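Long-range contact in MsStt7d protein (Micromonas, PDB 4IX6), which probably acts as an ATP-dependent protein kinase and is seen here as its kinase domain with bound ADP: residues H166-P171 with L186-A191. Numbering follows the deposited sequence. Where two conformers were deposited one is given.
With ADP (adenosine-5'-diphosphate), chain F.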
ATOM      1  N   HIS B 166     -18.673  -0.772   3.250  1.00 13.27           N
ATOM      2  CA  HIS B 166     -17.618   0.090   2.745  1.00 10.97           C
ATOM      3  C   HIS B 166     -16.233  -0.349   3.253  1.00 14.34           C
ATOM      4  O   HIS B 166     -15.273  -0.423   2.468  1.00 13.76           O
ATOM      5  CB  HIS B 166     -17.952   1.558   3.068  1.00 12.10           C
ATOM      6  CG  HIS B 166     -16.889   2.519   2.650  1.00 11.29           C
ATOM      7  ND1 HIS B 166     -17.036   3.388   1.588  1.00 17.34           N
ATOM      8  CD2 HIS B 166     -15.646   2.733   3.144  1.00  7.75           C
ATOM      9  CE1 HIS B 166     -15.928   4.094   1.444  1.00  8.56           C
ATOM     10  NE2 HIS B 166     -15.067   3.712   2.374  1.00 16.17           N
ATOM     11  N   ARG B 167     -16.151  -0.646   4.553  1.00 12.09           N
ATOM     12  CA  ARG B 167     -14.938  -1.188   5.181  0.50 12.96           C
ATOM     13  C   ARG B 167     -13.777  -0.204   5.333  1.00 13.11           C
ATOM     14  O   ARG B 167     -12.695  -0.562   5.839  1.00 15.60           O
ATOM     15  CB  ARG B 167     -14.429  -2.434   4.447  0.50 15.82           C
ATOM     16  CG  ARG B 167     -13.394  -3.193   5.235  0.50 20.05           C
ATOM     17  CD  ARG B 167     -13.947  -4.502   5.723  0.50 27.10           C
ATOM     18  NE  ARG B 167     -13.579  -5.604   4.841  0.50 38.04           N
ATOM     19  CZ  ARG B 167     -12.494  -6.357   5.007  0.50 44.41           C
ATOM     20  NH1 ARG B 167     -11.671  -6.132   6.025  0.50 47.28           N
ATOM     21  NH2 ARG B 167     -12.233  -7.336   4.159  0.50 44.96           N
ATOM     22  N   ASP B 168     -13.970   1.033   4.886  1.00 11.01           N
ATOM     23  CA  ASP B 168     -12.942   2.049   5.103  1.00 10.47           C
ATOM     24  C   ASP B 168     -13.540   3.409   5.429  1.00 10.19           C
ATOM     25  O   ASP B 168     -13.096   4.451   4.929  1.00 12.11           O
ATOM     26  CB  ASP B 168     -11.986   2.130   3.915  1.00 14.13           C
ATOM     27  CG  ASP B 168     -10.637   2.719   4.291  1.00 19.42           C
ATOM     28  OD1 ASP B 168     -10.377   2.965   5.493  1.00 19.16           O
ATOM     29  OD2 ASP B 168      -9.817   2.932   3.384  1.00 17.58           O
ATOM     30  N   VAL B 169     -14.553   3.391   6.288  1.00 10.10           N
ATOM     31  CA  VAL B 169     -15.210   4.619   6.692  1.00 10.37           C
ATOM     32  C   VAL B 169     -14.303   5.365   7.658  1.00  8.87           C
ATOM     33  O   VAL B 169     -13.825   4.786   8.621  1.00 12.40           O
ATOM     34  CB  VAL B 169     -16.560   4.334   7.364  1.00  9.71           C
ATOM     35  CG1 VAL B 169     -17.104   5.595   8.041  1.00 11.60           C
ATOM     36  CG2 VAL B 169     -17.549   3.782   6.321  1.00 11.82           C
ATOM     37  N   LYS B 170     -14.069   6.642   7.379  1.00  9.25           N
ATOM     38  CA  LYS B 170     -13.246   7.509   8.216  1.00 10.15           C
ATOM     39  C   LYS B 170     -13.320   8.905   7.618  1.00 11.54           C
ATOM     40  O   LYS B 170     -13.685   9.062   6.451  1.00 11.63           O
ATOM     41  CB  LYS B 170     -11.788   7.017   8.280  1.00 11.33           C
ATOM     42  CG  LYS B 170     -11.084   6.960   6.933  1.00 14.12           C
ATOM     43  CD  LYS B 170      -9.750   6.258   7.083  1.00 15.85           C
ATOM     44  CE  LYS B 170      -9.031   6.095   5.759  1.00 16.47           C
ATOM     45  NZ  LYS B 170      -8.161   4.891   5.814  1.00 15.31           N
ATOM     46  N   PRO B 171     -12.986   9.936   8.406  1.00  9.87           N
ATOM     47  CA  PRO B 171     -13.033  11.300   7.866  1.00 10.80           C
ATOM     48  C   PRO B 171     -12.216  11.503   6.589  1.00 12.06           C
ATOM     49  O   PRO B 171     -12.599  12.317   5.741  1.00 13.43           O
ATOM     50  CB  PRO B 171     -12.491  12.154   9.025  1.00 14.05           C
ATOM     51  CG  PRO B 171     -12.864  11.366  10.245  1.00 14.94           C
ATOM     52  CD  PRO B 171     -12.649   9.924   9.844  1.00 12.36           C
ATOM     53  N   LEU B 186     -19.016   9.614   0.366  1.00  9.55           N
ATOM     54  CA  LEU B 186     -17.933   8.680   0.622  1.00 11.15           C
ATOM     55  C   LEU B 186     -17.058   8.550  -0.613  1.00 12.66           C
ATOM     56  O   LEU B 186     -17.539   8.621  -1.737  1.00 12.49           O
ATOM     57  CB  LEU B 186     -18.503   7.312   0.990  1.00 11.42           C
ATOM     58  CG  LEU B 186     -19.054   7.216   2.414  1.00 10.18           C
ATOM     59  CD1 LEU B 186     -20.034   6.048   2.507  1.00 13.02           C
ATOM     60  CD2 LEU B 186     -17.898   7.044   3.410  1.00 11.06           C
ATOM     61  N   ILE B 187     -15.763   8.362  -0.391  1.00 10.65           N
ATOM     62  CA  ILE B 187     -14.866   7.945  -1.460  1.00 11.06           C
ATOM     63  C   ILE B 187     -14.201   6.620  -1.086  1.00 12.01           C
ATOM     64  O   ILE B 187     -14.292   6.171   0.066  1.00 11.65           O
ATOM     65  CB  ILE B 187     -13.776   9.003  -1.768  1.00 12.05           C
ATOM     66  CG1 ILE B 187     -13.007   9.364  -0.496  1.00 12.03           C
ATOM     67  CG2 ILE B 187     -14.404  10.266  -2.365  1.00 15.68           C
ATOM     68  CD1 ILE B 187     -11.670  10.080  -0.756  1.00 12.50           C
ATOM     69  N   ASP B 188     -13.546   6.003  -2.067  1.00 10.94           N
ATOM     70  CA  ASP B 188     -12.635   4.873  -1.845  1.00 11.08           C
ATOM     71  C   ASP B 188     -13.348   3.584  -1.438  1.00 12.03           C
ATOM     72  O   ASP B 188     -13.368   3.190  -0.262  1.00 13.78           O
ATOM     73  CB  ASP B 188     -11.540   5.259  -0.844  1.00 13.28           C
ATOM     74  CG  ASP B 188     -10.446   4.222  -0.747  1.00 21.86           C
ATOM     75  OD1 ASP B 188     -10.438   3.268  -1.561  1.00 16.31           O
ATOM     76  OD2 ASP B 188      -9.579   4.381   0.143  1.00 26.88           O
ATOM     77  N   LEU B 189     -13.937   2.936  -2.433  1.00 10.89           N
ATOM     78  CA  LEU B 189     -14.529   1.614  -2.275  1.00 12.54           C
ATOM     79  C   LEU B 189     -13.501   0.503  -2.506  1.00 11.43           C
ATOM     80  O   LEU B 189     -13.855  -0.642  -2.748  1.00 13.42           O
ATOM     81  CB  LEU B 189     -15.709   1.475  -3.246  1.00 10.35           C
ATOM     82  CG  LEU B 189     -16.889   2.411  -2.939  1.00 12.33           C
ATOM     83  CD1 LEU B 189     -17.763   2.613  -4.180  1.00 13.87           C
ATOM     84  CD2 LEU B 189     -17.694   1.871  -1.763  1.00 13.83           C
ATOM     85  N   GLY B 190     -12.221   0.845  -2.395  1.00 12.86           N
ATOM     86  CA  GLY B 190     -11.154  -0.114  -2.629  1.00 15.09           C
ATOM     87  C   GLY B 190     -11.123  -1.296  -1.676  1.00 15.67           C
ATOM     88  O   GLY B 190     -10.574  -2.348  -2.006  1.00 16.83           O
ATOM     89  N   ALA B 191     -11.707  -1.133  -0.491  1.00 13.93           N
ATOM     90  CA  ALA B 191     -11.747  -2.201   0.500  1.00 14.78           C
ATOM     91  C   ALA B 191     -13.152  -2.788   0.603  1.00 13.03           C
ATOM     92  O   ALA B 191     -13.397  -3.728   1.365  1.00 14.90           O
ATOM     93  CB  ALA B 191     -11.287  -1.672   1.864  1.00 19.65           C
TER
HETATM   94  PB  ADP F 601      -5.293   9.668   2.427  1.00 79.06           P
HETATM   95  O1B ADP F 601      -6.101  10.942   2.292  1.00 78.10           O
HETATM   96  O2B ADP F 601      -3.813   9.869   2.189  1.00 76.69           O
HETATM   97  O3B ADP F 601      -5.617   8.865   3.667  1.00 75.51           O
HETATM   98  PA  ADP F 601      -4.961   8.364  -0.117  1.00 63.61           P
HETATM   99  O1A ADP F 601      -5.601   7.148  -0.752  1.00 58.68           O
HETATM  100  O2A ADP F 601      -3.498   8.311   0.275  1.00 63.18           O
HETATM  101  O3A ADP F 601      -5.805   8.706   1.224  1.00 80.89           O
HETATM  102  O5' ADP F 601      -5.191   9.623  -1.116  1.00 50.13           O
HETATM  103  C5' ADP F 601      -6.263   9.682  -2.073  1.00 37.38           C
HETATM  104  C4' ADP F 601      -6.657  11.145  -2.283  1.00 28.77           C
HETATM  105  O4' ADP F 601      -7.481  11.342  -3.445  1.00 19.31           O
HETATM  106  C3' ADP F 601      -7.432  11.665  -1.082  1.00 34.36           C
HETATM  107  O3' ADP F 601      -6.801  12.839  -0.569  1.00 43.07           O
HETATM  108  C2' ADP F 601      -8.783  12.058  -1.624  1.00 23.60           C
HETATM  109  O2' ADP F 601      -9.246  13.267  -1.014  1.00 34.55           O
HETATM  110  C1' ADP F 601      -8.554  12.224  -3.116  1.00 15.83           C
HETATM  111  N9  ADP F 601      -9.747  11.766  -3.838  1.00 14.39           N
HETATM  112  C8  ADP F 601     -10.080  10.487  -4.084  1.00 13.84           C
HETATM  113  N7  ADP F 601     -11.251  10.422  -4.757  1.00 15.33           N
HETATM  114  C5  ADP F 601     -11.684  11.682  -4.939  1.00 13.23           C
HETATM  115  C6  ADP F 601     -12.843  12.320  -5.589  1.00 16.45           C
HETATM  116  N6  ADP F 601     -13.799  11.564  -6.187  1.00 15.88           N
HETATM  117  N1  ADP F 601     -12.913  13.669  -5.548  1.00 13.68           N
HETATM  118  C2  ADP F 601     -11.968  14.434  -4.976  1.00 13.66           C
HETATM  119  N3  ADP F 601     -10.876  13.916  -4.362  1.00 15.41           N
HETATM  120  C4  ADP F 601     -10.695  12.572  -4.327  1.00 14.57           C
HETATM  121  O   HOH W   1     -13.425   0.745   0.810  1.00 14.40           O
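H166 reaches into the 186-191 loop: its CB only sets the direction, and chi1 of 177° swings the ring away from the backbone N, toward the I187 and D188 carbonyls. ND1 lies 3.7 Å from L189 CD2, CE1 comes to 3.0 Å from I187 O at the ring edge, and NE2 stands 3.2 Å from D188 O, at an angle too poor for a hydrogen bond; CD2 faces the same oxygen from farther off. L186 CD2 lies over one face, 4.0 Å above the ring plane and offset toward the rim; a water lies over the opposite face. That water ties the loops together, donating to H166 O (2.7 Å) and D188 O (2.7 Å) and accepting from A191 N. With an alanine here, both carbonyls would probably lose their ring neighbour and a gap open beneath L186 CD2 and beside L189 CD2. Beyond the ring, D168 OD2 and D188 OD2 stand 3.6 Å apart, their carboxylate planes turned 69°; both residues are magnesium ligands, and a cation between them would probably relieve the like charges. K170 NZ forms a salt bridge with D168 OD1 at 3.0 Å, whereas G190 N donates to D188 OD1 in an Asx turn. The HRD of H166-D168, a catalytic-loop sequence, facing the DFG-like DLG of D188-G190 marks the protein kinase active site.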